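Local coordinates for dihydrodipicolinate synthase (Methanocaldococcus jannaschii DSM 2661, PDB 2YXG), which probably catalyses the condensation of pyruvate with aspartate beta-semialdehyde through a Schiff base, a step of lysine biosynthesis, at residues Val5-Ile10 with Val203-Val208; Glu24-Phe29 with Met257-Gly262; Val39-Thr44 with Lys57-Val62; Lys251-Met256 with Lys277-Val282. One frame throughout, in Å; residues are numbered along the deposited sequence.

From the N terminus, strand 4-7 opens contact 1, which closes only at V203-V208, beyond the last barrel strand, and so joins the two ends of the TIM barrel. Helix 20-32 opens contact 2 before that loop is shut, so the two loops cross; contact 2 closes at M257-G262. Contact 3, between strand 37-40 and helix 52-66, is a short local loop nested inside both. Contact 4 opens at K251-M256 after contact 1 has closed and ends at K277-V282, crossing contact 2. Contacts 1 and 3 share the barrel sheet, while contacts 2 and 4 tie the C-terminal helices to the barrel's outer helix and to each other.

Contact 1. Residues Val5-Ile10 with Val203-Val208; sequences VYPAII and VVANIV
A205 packs against V5 and P7 where the (beta/alpha)8 barrel, the TIM fold, closes on itself: strand 4-7 lies beside strand 199-202, and the 3-10 turn that follows the latter folds over the end of the former. The tight part is apolar and buried. V5 holds CG1 anti to its backbone N (chi1 169°), and this swings the methyl to 3.6 Å from A205 CB. The same A205 CB meets P7 CB at 4.0 Å, so one small side chain touches two neighbours on the same side of the strand; the CA atoms of P7 and A205 are 5.3 Å apart. Next to it N206 turns its amide toward the strand end, with N206 CG 3.6 Å from A8 O, and I9 crosses this side chain at about a right angle. L30 of helix 20-32 touches P7, I9 and N206 and covers this region from outside.

The other side is looser. V203 is partly exposed and points away from the strand, its side chain coming no closer than 5.2 Å to 5-10. The side chain of A8, itself buried, touches T44, a predicted pyruvate-binding residue. D186 OD2 accepts a hydrogen bond from V204 N, and within the turn itself N206 N bonds back to V203 O at 3.0 Å.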
loop_
_atom_site.group_PDB
_atom_site.type_symbol
_atom_site.label_atom_id
_atom_site.label_comp_id
_atom_site.label_asym_id
_atom_site.label_seq_id
_atom_site.Cartn_x
_atom_site.Cartn_y
_atom_site.Cartn_z
ATOM N N VAL A 5 31.587 -1.390 1.426
ATOM C CA VAL A 5 30.728 -0.951 2.536
ATOM C C VAL A 5 31.001 0.477 2.939
ATOM O O VAL A 5 32.184 0.807 3.230
ATOM C CB VAL A 5 30.949 -1.838 3.793
ATOM C CG1 VAL A 5 30.288 -1.235 5.021
ATOM C CG2 VAL A 5 30.489 -3.257 3.502
ATOM N N TYR A 6 29.942 1.303 2.965
ATOM C CA TYR A 6 30.014 2.745 3.394
ATOM C C TYR A 6 29.043 3.037 4.516
ATOM O O TYR A 6 27.853 3.207 4.280
ATOM C CB TYR A 6 29.711 3.714 2.244
ATOM C CG TYR A 6 30.584 3.524 1.022
ATOM C CD1 TYR A 6 31.636 4.398 0.761
ATOM C CD2 TYR A 6 30.324 2.485 0.092
ATOM C CE1 TYR A 6 32.448 4.231 -0.385
ATOM C CE2 TYR A 6 31.107 2.321 -1.061
ATOM C CZ TYR A 6 32.185 3.189 -1.282
ATOM O OH TYR A 6 32.980 3.034 -2.405
ATOM N N PRO A 7 29.526 3.069 5.752
ATOM C CA PRO A 7 28.517 3.284 6.779
ATOM C C PRO A 7 27.986 4.685 6.765
ATOM O O PRO A 7 28.750 5.624 6.486
ATOM C CB PRO A 7 29.254 3.042 8.110
ATOM C CG PRO A 7 30.764 2.921 7.706
ATOM C CD PRO A 7 30.897 2.839 6.258
ATOM N N ALA A 8 26.685 4.807 7.061
ATOM C CA ALA A 8 26.047 6.104 7.197
ATOM C C ALA A 8 26.216 6.443 8.651
ATOM O O ALA A 8 25.564 5.853 9.541
ATOM C CB ALA A 8 24.558 6.037 6.776
ATOM N N ILE A 9 27.185 7.311 8.917
ATOM C CA ILE A 9 27.582 7.534 10.292
ATOM C C ILE A 9 26.585 8.364 11.049
ATOM O O ILE A 9 25.920 9.266 10.473
ATOM C CB ILE A 9 28.987 8.144 10.457
ATOM C CG1 ILE A 9 29.090 9.509 9.754
ATOM C CG2 ILE A 9 30.051 7.082 10.048
ATOM C CD1 ILE A 9 30.202 10.419 10.314
ATOM N N ILE A 10 26.436 8.033 12.331
ATOM C CA ILE A 10 25.668 8.882 13.180
ATOM C C ILE A 10 26.420 10.168 13.462
ATOM O O ILE A 10 27.650 10.253 13.307
ATOM C CB ILE A 10 25.312 8.195 14.503
ATOM C CG1 ILE A 10 26.606 7.922 15.321
ATOM C CG2 ILE A 10 24.485 6.942 14.200
ATOM C CD1 ILE A 10 26.436 8.069 16.815
ATOM N N VAL A 203 23.547 1.236 7.852
ATOM C CA VAL A 203 23.355 1.588 9.236
ATOM C C VAL A 203 24.140 0.615 10.156
ATOM O O VAL A 203 24.911 1.039 11.006
ATOM C CB VAL A 203 21.855 1.553 9.513
ATOM C CG1 VAL A 203 21.567 1.782 10.949
ATOM C CG2 VAL A 203 21.163 2.596 8.595
ATOM N N VAL A 204 23.930 -0.696 9.973
ATOM C CA VAL A 204 24.507 -1.684 10.825
ATOM C C VAL A 204 26.032 -1.712 10.743
ATOM O O VAL A 204 26.679 -2.123 11.696
ATOM C CB VAL A 204 23.889 -3.089 10.589
ATOM C CG1 VAL A 204 24.481 -3.791 9.354
ATOM C CG2 VAL A 204 24.121 -3.968 11.843
ATOM N N ALA A 205 26.650 -1.261 9.642
ATOM C CA ALA A 205 28.135 -1.222 9.619
ATOM C C ALA A 205 28.699 -0.253 10.661
ATOM O O ALA A 205 29.901 -0.286 10.956
ATOM C CB ALA A 205 28.710 -0.936 8.205
ATOM N N ASN A 206 27.863 0.599 11.262
ATOM C CA ASN A 206 28.322 1.379 12.469
ATOM C C ASN A 206 28.648 0.553 13.738
ATOM O O ASN A 206 29.389 1.025 14.606
ATOM C CB ASN A 206 27.326 2.467 12.853
ATOM C CG ASN A 206 27.242 3.581 11.809
ATOM O OD1 ASN A 206 26.245 3.701 11.072
ATOM N ND2 ASN A 206 28.286 4.410 11.751
ATOM N N ILE A 207 28.054 -0.644 13.822
ATOM C CA ILE A 207 28.041 -1.514 15.000
ATOM C C ILE A 207 29.034 -2.667 14.752
ATOM O O ILE A 207 29.858 -3.011 15.613
ATOM C CB ILE A 207 26.586 -2.158 15.236
ATOM C CG1 ILE A 207 25.529 -1.115 15.560
ATOM C CG2 ILE A 207 26.578 -3.206 16.375
ATOM C CD1 ILE A 207 26.069 -0.105 16.586
ATOM N N VAL A 208 28.917 -3.276 13.571
ATOM C CA VAL A 208 29.740 -4.436 13.216
ATOM C C VAL A 208 30.449 -4.204 11.889
ATOM O O VAL A 208 30.221 -4.959 10.938
ATOM C CB VAL A 208 28.909 -5.744 13.179
ATOM C CG1 VAL A 208 28.632 -6.218 14.633
ATOM C CG2 VAL A 208 27.623 -5.540 12.433
#

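Contact 2. Residues Glu24-Phe29 with Met257-Gly262; sequences EENINF and MGRPAG
A Schellman motif ends helix 248-256 at G258, and the loop behind it lays R259 and P260 against E25, N26 and F29 of helix 20-32, the helix linking barrel strands 4-7 and 37-40. G258 has positive phi, and the turn bends the chain so that R259 can reach across to the barrel helix.

The guanidinium of R259 lies flat over one face of the F29 ring, the planes only 17° apart and R259 CZ 3.8 Å from the ring centroid. This is a cation-pi stack, displaced toward the ring rim, and R259 NH2 lies 3.4 Å from F29 CD1. F29 reaches it because its CG stands anti to the backbone N (chi1 174°), and R259 meets the ring with a chain bent at chi3. At the edge of the guanidinium, near its plane, N26 OD1 comes to 3.2 Å from R259 NH1. E25 OE2 is farther off, 4.2 Å from R259 NH2 and well out of the guanidinium plane, so it can contribute only its charge.

The other end of the N26 amide makes the clear bond of the contact: N26 ND2 donates to P260 O at 3.3 Å, nearly straight at 170°, the donor standing above the carbonyl plane. Beside it the carboxylate end of E25 rests on the proline ring, E25 CD 3.6 Å from P260 CG. P12 also touches N26, and D19 touches P260. The whole is a helix-to-loop junction built on a Schellman turn and an arginine-phenylalanine cation-pi stack, joining the C-terminal helices to the outside of a TIM barrel.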
loop_
_atom_site.group_PDB
_atom_site.type_symbol
_atom_site.label_atom_id
_atom_site.label_comp_id
_atom_site.label_asym_id
_atom_site.label_seq_id
_atom_site.Cartn_x
_atom_site.Cartn_y
_atom_site.Cartn_z
ATOM N N GLU A 24 35.366 11.750 15.656
ATOM C CA GLU A 24 36.702 11.306 15.234
ATOM C C GLU A 24 36.979 9.843 15.557
ATOM O O GLU A 24 37.426 9.061 14.698
ATOM C CB GLU A 24 37.760 12.155 15.945
ATOM C CG GLU A 24 39.184 11.856 15.516
ATOM C CD GLU A 24 40.162 12.950 15.961
ATOM O OE1 GLU A 24 39.923 13.602 17.019
ATOM O OE2 GLU A 24 41.153 13.164 15.251
ATOM N N GLU A 25 36.728 9.505 16.823
ATOM C CA GLU A 25 36.878 8.185 17.341
ATOM C C GLU A 25 35.995 7.184 16.585
ATOM O O GLU A 25 36.448 6.071 16.250
ATOM C CB GLU A 25 36.619 8.220 18.857
ATOM C CG GLU A 25 35.832 7.049 19.398
ATOM C CD GLU A 25 35.850 6.912 20.936
ATOM O OE1 GLU A 25 35.948 7.939 21.685
ATOM O OE2 GLU A 25 35.752 5.736 21.373
ATOM N N ASN A 26 34.758 7.577 16.254
ATOM C CA ASN A 26 33.904 6.670 15.416
ATOM C C ASN A 26 34.503 6.468 14.033
ATOM O O ASN A 26 34.595 5.358 13.528
ATOM C CB ASN A 26 32.473 7.176 15.270
ATOM C CG ASN A 26 31.688 7.049 16.506
ATOM O OD1 ASN A 26 32.033 6.284 17.378
ATOM N ND2 ASN A 26 30.594 7.813 16.599
ATOM N N ILE A 27 34.940 7.567 13.438
ATOM C CA ILE A 27 35.576 7.491 12.119
ATOM C C ILE A 27 36.751 6.544 12.067
ATOM O O ILE A 27 36.795 5.633 11.220
ATOM C CB ILE A 27 35.959 8.863 11.605
ATOM C CG1 ILE A 27 34.653 9.656 11.405
ATOM C CG2 ILE A 27 36.724 8.735 10.257
ATOM C CD1 ILE A 27 34.804 11.096 11.005
ATOM N N ASN A 28 37.691 6.721 12.973
ATOM C CA ASN A 28 38.863 5.810 13.015
ATOM C C ASN A 28 38.501 4.372 13.325
ATOM O O ASN A 28 39.105 3.453 12.756
ATOM C CB ASN A 28 39.875 6.312 14.054
ATOM C CG ASN A 28 40.580 7.531 13.598
ATOM O OD1 ASN A 28 40.811 8.457 14.383
ATOM N ND2 ASN A 28 40.937 7.561 12.304
ATOM N N PHE A 29 37.530 4.157 14.218
ATOM C CA PHE A 29 37.004 2.809 14.426
ATOM C C PHE A 29 36.540 2.128 13.113
ATOM O O PHE A 29 36.855 0.989 12.856
ATOM C CB PHE A 29 35.870 2.800 15.446
ATOM C CG PHE A 29 35.196 1.459 15.607
ATOM C CD1 PHE A 29 35.880 0.369 16.170
ATOM C CD2 PHE A 29 33.865 1.289 15.244
ATOM C CE1 PHE A 29 35.219 -0.921 16.374
ATOM C CE2 PHE A 29 33.196 0.049 15.440
ATOM C CZ PHE A 29 33.882 -1.061 16.003
ATOM N N MET A 257 26.830 0.056 23.937
ATOM C CA MET A 257 28.160 -0.517 23.774
ATOM C C MET A 257 29.234 0.397 24.309
ATOM O O MET A 257 30.400 0.085 24.151
ATOM C CB MET A 257 28.479 -0.862 22.319
ATOM C CG MET A 257 27.505 -1.844 21.708
ATOM S SD MET A 257 27.607 -2.002 19.920
ATOM C CE MET A 257 27.824 -0.324 19.447
ATOM N N GLY A 258 28.808 1.502 24.924
ATOM C CA GLY A 258 29.667 2.589 25.390
ATOM C C GLY A 258 30.508 3.286 24.317
ATOM O O GLY A 258 31.627 3.655 24.584
ATOM N N ARG A 259 29.988 3.418 23.099
ATOM C CA ARG A 259 30.663 4.127 22.004
ATOM C C ARG A 259 30.022 5.522 21.895
ATOM O O ARG A 259 28.903 5.716 22.365
ATOM C CB ARG A 259 30.569 3.349 20.681
ATOM C CG ARG A 259 31.191 1.923 20.705
ATOM C CD ARG A 259 31.765 1.438 19.328
ATOM N NE ARG A 259 33.258 1.457 19.312
ATOM C CZ ARG A 259 34.045 2.452 18.853
ATOM N NH1 ARG A 259 33.545 3.583 18.318
ATOM N NH2 ARG A 259 35.371 2.312 18.939
ATOM N N PRO A 260 30.732 6.510 21.319
ATOM C CA PRO A 260 30.090 7.829 21.266
ATOM C C PRO A 260 28.816 7.804 20.431
ATOM O O PRO A 260 28.825 7.267 19.328
ATOM C CB PRO A 260 31.156 8.731 20.602
ATOM C CG PRO A 260 32.454 7.988 20.752
ATOM C CD PRO A 260 32.094 6.526 20.735
ATOM N N ALA A 261 27.734 8.349 20.992
ATOM C CA ALA A 261 26.451 8.576 20.316
ATOM C C ALA A 261 25.669 9.694 21.036
ATOM O O ALA A 261 25.323 10.717 20.447
ATOM C CB ALA A 261 25.625 7.251 20.236
ATOM N N GLY A 262 25.423 9.517 22.327
ATOM C CA GLY A 262 24.536 10.394 23.078
ATOM C C GLY A 262 23.053 10.407 22.638
ATOM O O GLY A 262 22.495 9.396 22.165
#

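Contact 3. Residues Val39-Thr44 with Lys57-Val62; sequences VAVGTT and KVIEKV
V41 faces V58 and I59 within a beta-alpha-beta unit of the TIM barrel, where strand 37-40 is followed by helix 52-66 and then strand 71-75. Its two methyl groups divide the work. V41 CG1 runs alongside V58 in the opposite sense and comes to 3.4 Å from V58 CG1, closer than methyls usually sit. With CG1 anti to the carbonyl carbon (chi1 -60°), V41 CG2 falls between the backbone N and the carbonyl carbon and meets I59 at about a right angle, 3.5 Å from both I59 CG1 and I59 CD1. The fit is therefore snug on both branches. V41 itself has a left-handed backbone (phi 51°, psi 47°), and here the chain leaves the strand for the loop that carries T43 and T44.

Cutting V41 back to a glycine would probably open a gap beside V58 and I59 and leave those two helix side chains free to shift.

A40, one residue earlier, points the same way with a single methyl, which takes a lighter share: A40 CB lies 4.4 Å from I59 CG1. Every touching residue is buried, and L23 and I27 of helix 20-32 reach V58 and V62 respectively. Past the contact the chain heads to the probable active site, where T43 OG1 is hydrogen-bonded to Y106 OH of the second subunit and T44 OG1 to N246. Farther along the helix, V62 offers its CG2 to A40 CB at 3.8 Å.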
loop_
_atom_site.group_PDB
_atom_site.type_symbol
_atom_site.label_atom_id
_atom_site.label_comp_id
_atom_site.label_asym_id
_atom_site.label_seq_id
_atom_site.Cartn_x
_atom_site.Cartn_y
_atom_site.Cartn_z
ATOM N N VAL A 39 29.734 7.939 4.825
ATOM C CA VAL A 39 28.663 8.811 4.467
ATOM C C VAL A 39 28.330 9.755 5.647
ATOM O O VAL A 39 27.816 9.299 6.676
ATOM C CB VAL A 39 27.432 8.000 3.993
ATOM C CG1 VAL A 39 26.349 8.918 3.495
ATOM C CG2 VAL A 39 27.835 7.011 2.908
ATOM N N ALA A 40 28.631 11.059 5.491
ATOM C CA ALA A 40 28.385 12.025 6.569
ATOM C C ALA A 40 27.095 12.783 6.400
ATOM O O ALA A 40 26.732 13.198 5.285
ATOM C CB ALA A 40 29.554 13.053 6.706
ATOM N N VAL A 41 26.445 13.020 7.544
ATOM C CA VAL A 41 25.258 13.859 7.637
ATOM C C VAL A 41 24.151 13.478 6.616
ATOM O O VAL A 41 23.623 14.359 5.925
ATOM C CB VAL A 41 25.593 15.402 7.577
ATOM C CG1 VAL A 41 26.511 15.832 8.708
ATOM C CG2 VAL A 41 26.189 15.819 6.266
ATOM N N GLY A 42 23.851 12.177 6.504
ATOM C CA GLY A 42 22.618 11.697 5.846
ATOM C C GLY A 42 21.597 11.472 6.947
ATOM O O GLY A 42 21.767 11.977 8.060
ATOM N N THR A 43 20.543 10.717 6.647
ATOM C CA THR A 43 19.463 10.444 7.589
ATOM C C THR A 43 19.971 9.846 8.899
ATOM O O THR A 43 19.583 10.261 9.959
ATOM C CB THR A 43 18.420 9.478 6.983
ATOM O OG1 THR A 43 18.091 9.924 5.672
ATOM C CG2 THR A 43 17.130 9.453 7.860
ATOM N N THR A 44 20.835 8.853 8.817
ATOM C CA THR A 44 21.385 8.220 10.018
ATOM C C THR A 44 22.140 9.267 10.892
ATOM O O THR A 44 22.107 9.189 12.131
ATOM C CB THR A 44 22.277 7.016 9.621
ATOM O OG1 THR A 44 21.567 6.196 8.652
ATOM C CG2 THR A 44 22.626 6.190 10.829
ATOM N N LYS A 57 30.090 21.960 9.570
ATOM C CA LYS A 57 31.204 21.646 10.430
ATOM C C LYS A 57 31.318 20.152 10.524
ATOM O O LYS A 57 32.419 19.649 10.631
ATOM C CB LYS A 57 31.012 22.200 11.845
ATOM C CG LYS A 57 31.167 23.693 12.056
ATOM C CD LYS A 57 32.623 24.118 11.864
ATOM C CE LYS A 57 33.386 24.321 13.197
ATOM N NZ LYS A 57 34.765 24.926 12.892
ATOM N N VAL A 58 30.185 19.425 10.545
ATOM C CA VAL A 58 30.313 17.940 10.591
ATOM C C VAL A 58 31.016 17.402 9.349
ATOM O O VAL A 58 31.917 16.613 9.493
ATOM C CB VAL A 58 28.997 17.157 10.832
ATOM C CG1 VAL A 58 29.270 15.647 10.663
ATOM C CG2 VAL A 58 28.442 17.439 12.226
ATOM N N ILE A 59 30.608 17.806 8.150
ATOM C CA ILE A 59 31.296 17.359 6.920
ATOM C C ILE A 59 32.805 17.691 6.954
ATOM O O ILE A 59 33.678 16.836 6.667
ATOM C CB ILE A 59 30.599 17.891 5.630
ATOM C CG1 ILE A 59 29.244 17.201 5.420
ATOM C CG2 ILE A 59 31.472 17.617 4.373
ATOM C CD1 ILE A 59 28.311 17.916 4.448
ATOM N N GLU A 60 33.106 18.931 7.346
ATOM C CA GLU A 60 34.467 19.442 7.529
ATOM C C GLU A 60 35.245 18.527 8.463
ATOM O O GLU A 60 36.364 18.110 8.142
ATOM C CB GLU A 60 34.384 20.852 8.136
ATOM C CG GLU A 60 35.499 21.813 7.672
ATOM C CD GLU A 60 35.940 22.821 8.747
ATOM O OE1 GLU A 60 35.612 22.643 9.961
ATOM O OE2 GLU A 60 36.628 23.798 8.381
ATOM N N LYS A 61 34.655 18.184 9.619
ATOM C CA LYS A 61 35.377 17.324 10.560
ATOM C C LYS A 61 35.661 15.946 9.919
ATOM O O LYS A 61 36.782 15.385 10.016
ATOM C CB LYS A 61 34.638 17.219 11.881
ATOM C CG LYS A 61 35.320 16.290 12.916
ATOM C CD LYS A 61 36.439 17.063 13.691
ATOM C CE LYS A 61 37.379 16.101 14.451
ATOM N NZ LYS A 61 38.347 16.845 15.313
ATOM N N VAL A 62 34.671 15.435 9.182
ATOM C CA VAL A 62 34.833 14.112 8.557
ATOM C C VAL A 62 35.962 14.089 7.478
ATOM O O VAL A 62 36.810 13.169 7.454
ATOM C CB VAL A 62 33.484 13.596 7.983
ATOM C CG1 VAL A 62 33.679 12.245 7.293
ATOM C CG2 VAL A 62 32.481 13.436 9.139
#

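Contact 4. Residues Lys251-Met256 with Lys277-Val282; sequences KTALNM and KILENV
L279 of helix 273-286 fits against T252, A253 and M256 of helix 248-256, a helix-helix pair among the C-terminal helices that follow the TIM barrel. The segment axes pass 10.6 Å apart at an angle of 55°.

The apolar part turns on one methyl. L279 keeps CG anti to its backbone N (chi1 179°) and pushes CD2 between the side chains of the other helix, 3.9 Å from A253 CB and 3.9 Å from T252 CG2. M256 SD approaches the same methyl, L279 CD2, from farther off, at 4.2 Å. L283 meets A253 and M256 too, and A240 of helix 224-240 touches L279.

A second kind of contact is methionine against the aliphatic part of a charged side chain. M256, fully extended beyond CG, crosses E280 at about a right angle. An alanine in place of M256 would probably leave E280 CG without this neighbour and uncover one side of L279.

Polar groups look elsewhere: T252 OG1 is hydrogen-bonded to I248 O in its own helix, and K251, on the far side, forms a salt bridge with E46. The closest pair across the helices is M256 CE with E280 CG, at 3.4 Å.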
loop_
_atom_site.group_PDB
_atom_site.type_symbol
_atom_site.label_atom_id
_atom_site.label_comp_id
_atom_site.label_asym_id
_atom_site.label_seq_id
_atom_site.Cartn_x
_atom_site.Cartn_y
_atom_site.Cartn_z
ATOM N N LYS A 251 21.719 4.485 17.344
ATOM C CA LYS A 251 22.293 5.288 18.421
ATOM C C LYS A 251 22.109 4.583 19.805
ATOM O O LYS A 251 22.964 4.635 20.685
ATOM C CB LYS A 251 21.669 6.673 18.403
ATOM C CG LYS A 251 22.668 7.814 18.534
ATOM C CD LYS A 251 22.002 9.244 18.402
ATOM C CE LYS A 251 23.004 10.183 17.787
ATOM N NZ LYS A 251 22.682 11.613 17.986
ATOM N N THR A 252 20.980 3.900 19.981
ATOM C CA THR A 252 20.704 3.264 21.247
ATOM C C THR A 252 21.741 2.167 21.442
ATOM O O THR A 252 22.332 2.059 22.541
ATOM C CB THR A 252 19.330 2.698 21.235
ATOM O OG1 THR A 252 18.432 3.773 20.954
ATOM C CG2 THR A 252 18.992 2.054 22.556
ATOM N N ALA A 253 21.970 1.388 20.364
ATOM C CA ALA A 253 22.960 0.356 20.339
ATOM C C ALA A 253 24.408 0.866 20.630
ATOM O O ALA A 253 25.104 0.271 21.449
ATOM C CB ALA A 253 22.899 -0.387 19.032
ATOM N N LEU A 254 24.851 1.937 19.955
ATOM C CA LEU A 254 26.170 2.550 20.249
ATOM C C LEU A 254 26.280 3.004 21.695
ATOM O O LEU A 254 27.317 2.808 22.290
ATOM C CB LEU A 254 26.495 3.757 19.336
ATOM C CG LEU A 254 26.625 3.259 17.890
ATOM C CD1 LEU A 254 26.617 4.412 16.892
ATOM C CD2 LEU A 254 27.894 2.354 17.737
ATOM N N ASN A 255 25.247 3.639 22.235
ATOM C CA ASN A 255 25.283 4.003 23.659
ATOM C C ASN A 255 25.414 2.794 24.599
ATOM O O ASN A 255 26.175 2.829 25.581
ATOM C CB ASN A 255 24.064 4.842 24.061
ATOM C CG ASN A 255 24.132 6.246 23.505
ATOM O OD1 ASN A 255 23.170 6.733 22.917
ATOM N ND2 ASN A 255 25.277 6.910 23.690
ATOM N N MET A 256 24.663 1.731 24.292
ATOM C CA MET A 256 24.733 0.493 25.076
ATOM C C MET A 256 26.139 -0.108 25.063
ATOM O O MET A 256 26.568 -0.749 26.038
ATOM C CB MET A 256 23.745 -0.544 24.551
ATOM C CG MET A 256 22.304 -0.289 24.982
ATOM S SD MET A 256 21.217 -1.413 24.056
ATOM C CE MET A 256 19.630 -0.951 24.746
ATOM N N LYS A 277 14.952 -3.722 25.335
ATOM C CA LYS A 277 15.244 -5.094 25.770
ATOM C C LYS A 277 15.503 -6.037 24.602
ATOM O O LYS A 277 16.398 -6.814 24.634
ATOM C CB LYS A 277 14.097 -5.612 26.624
ATOM C CG LYS A 277 13.908 -4.863 27.915
ATOM C CD LYS A 277 12.987 -5.703 28.841
ATOM C CE LYS A 277 12.622 -4.889 30.115
ATOM N NZ LYS A 277 11.794 -5.718 31.073
ATOM N N ILE A 278 14.705 -5.934 23.558
ATOM C CA ILE A 278 14.918 -6.755 22.338
ATOM C C ILE A 278 16.309 -6.437 21.752
ATOM O O ILE A 278 17.128 -7.334 21.452
ATOM C CB ILE A 278 13.750 -6.566 21.306
ATOM C CG1 ILE A 278 12.490 -7.338 21.800
ATOM C CG2 ILE A 278 14.147 -7.142 19.898
ATOM C CD1 ILE A 278 11.152 -6.736 21.462
ATOM N N LEU A 279 16.595 -5.153 21.631
ATOM C CA LEU A 279 17.910 -4.743 21.133
ATOM C C LEU A 279 19.020 -5.284 22.031
ATOM O O LEU A 279 20.022 -5.855 21.514
ATOM C CB LEU A 279 18.009 -3.210 20.985
ATOM C CG LEU A 279 19.371 -2.692 20.484
ATOM C CD1 LEU A 279 19.832 -3.363 19.167
ATOM C CD2 LEU A 279 19.309 -1.209 20.362
ATOM N N GLU A 280 18.860 -5.114 23.361
ATOM C CA GLU A 280 19.870 -5.575 24.300
ATOM C C GLU A 280 20.143 -7.069 24.147
ATOM O O GLU A 280 21.291 -7.527 24.203
ATOM C CB GLU A 280 19.467 -5.337 25.753
ATOM C CG GLU A 280 19.677 -3.952 26.297
ATOM C CD GLU A 280 18.924 -3.763 27.626
ATOM O OE1 GLU A 280 18.540 -4.793 28.196
ATOM O OE2 GLU A 280 18.716 -2.629 28.111
ATOM N N ASN A 281 19.086 -7.839 23.987
ATOM C CA ASN A 281 19.264 -9.298 23.901
ATOM C C ASN A 281 20.016 -9.637 22.637
ATOM O O ASN A 281 20.892 -10.482 22.668
ATOM C CB ASN A 281 17.921 -10.057 23.994
ATOM C CG ASN A 281 17.239 -9.866 25.343
ATOM O OD1 ASN A 281 17.878 -9.476 26.297
ATOM N ND2 ASN A 281 15.922 -10.114 25.411
ATOM N N VAL A 282 19.696 -8.983 21.522
ATOM C CA VAL A 282 20.457 -9.284 20.313
ATOM C C VAL A 282 21.949 -8.884 20.430
ATOM O O VAL A 282 22.815 -9.639 19.989
ATOM C CB VAL A 282 19.785 -8.909 18.922
ATOM C CG1 VAL A 282 18.250 -8.750 18.963
ATOM C CG2 VAL A 282 20.542 -7.824 18.130
#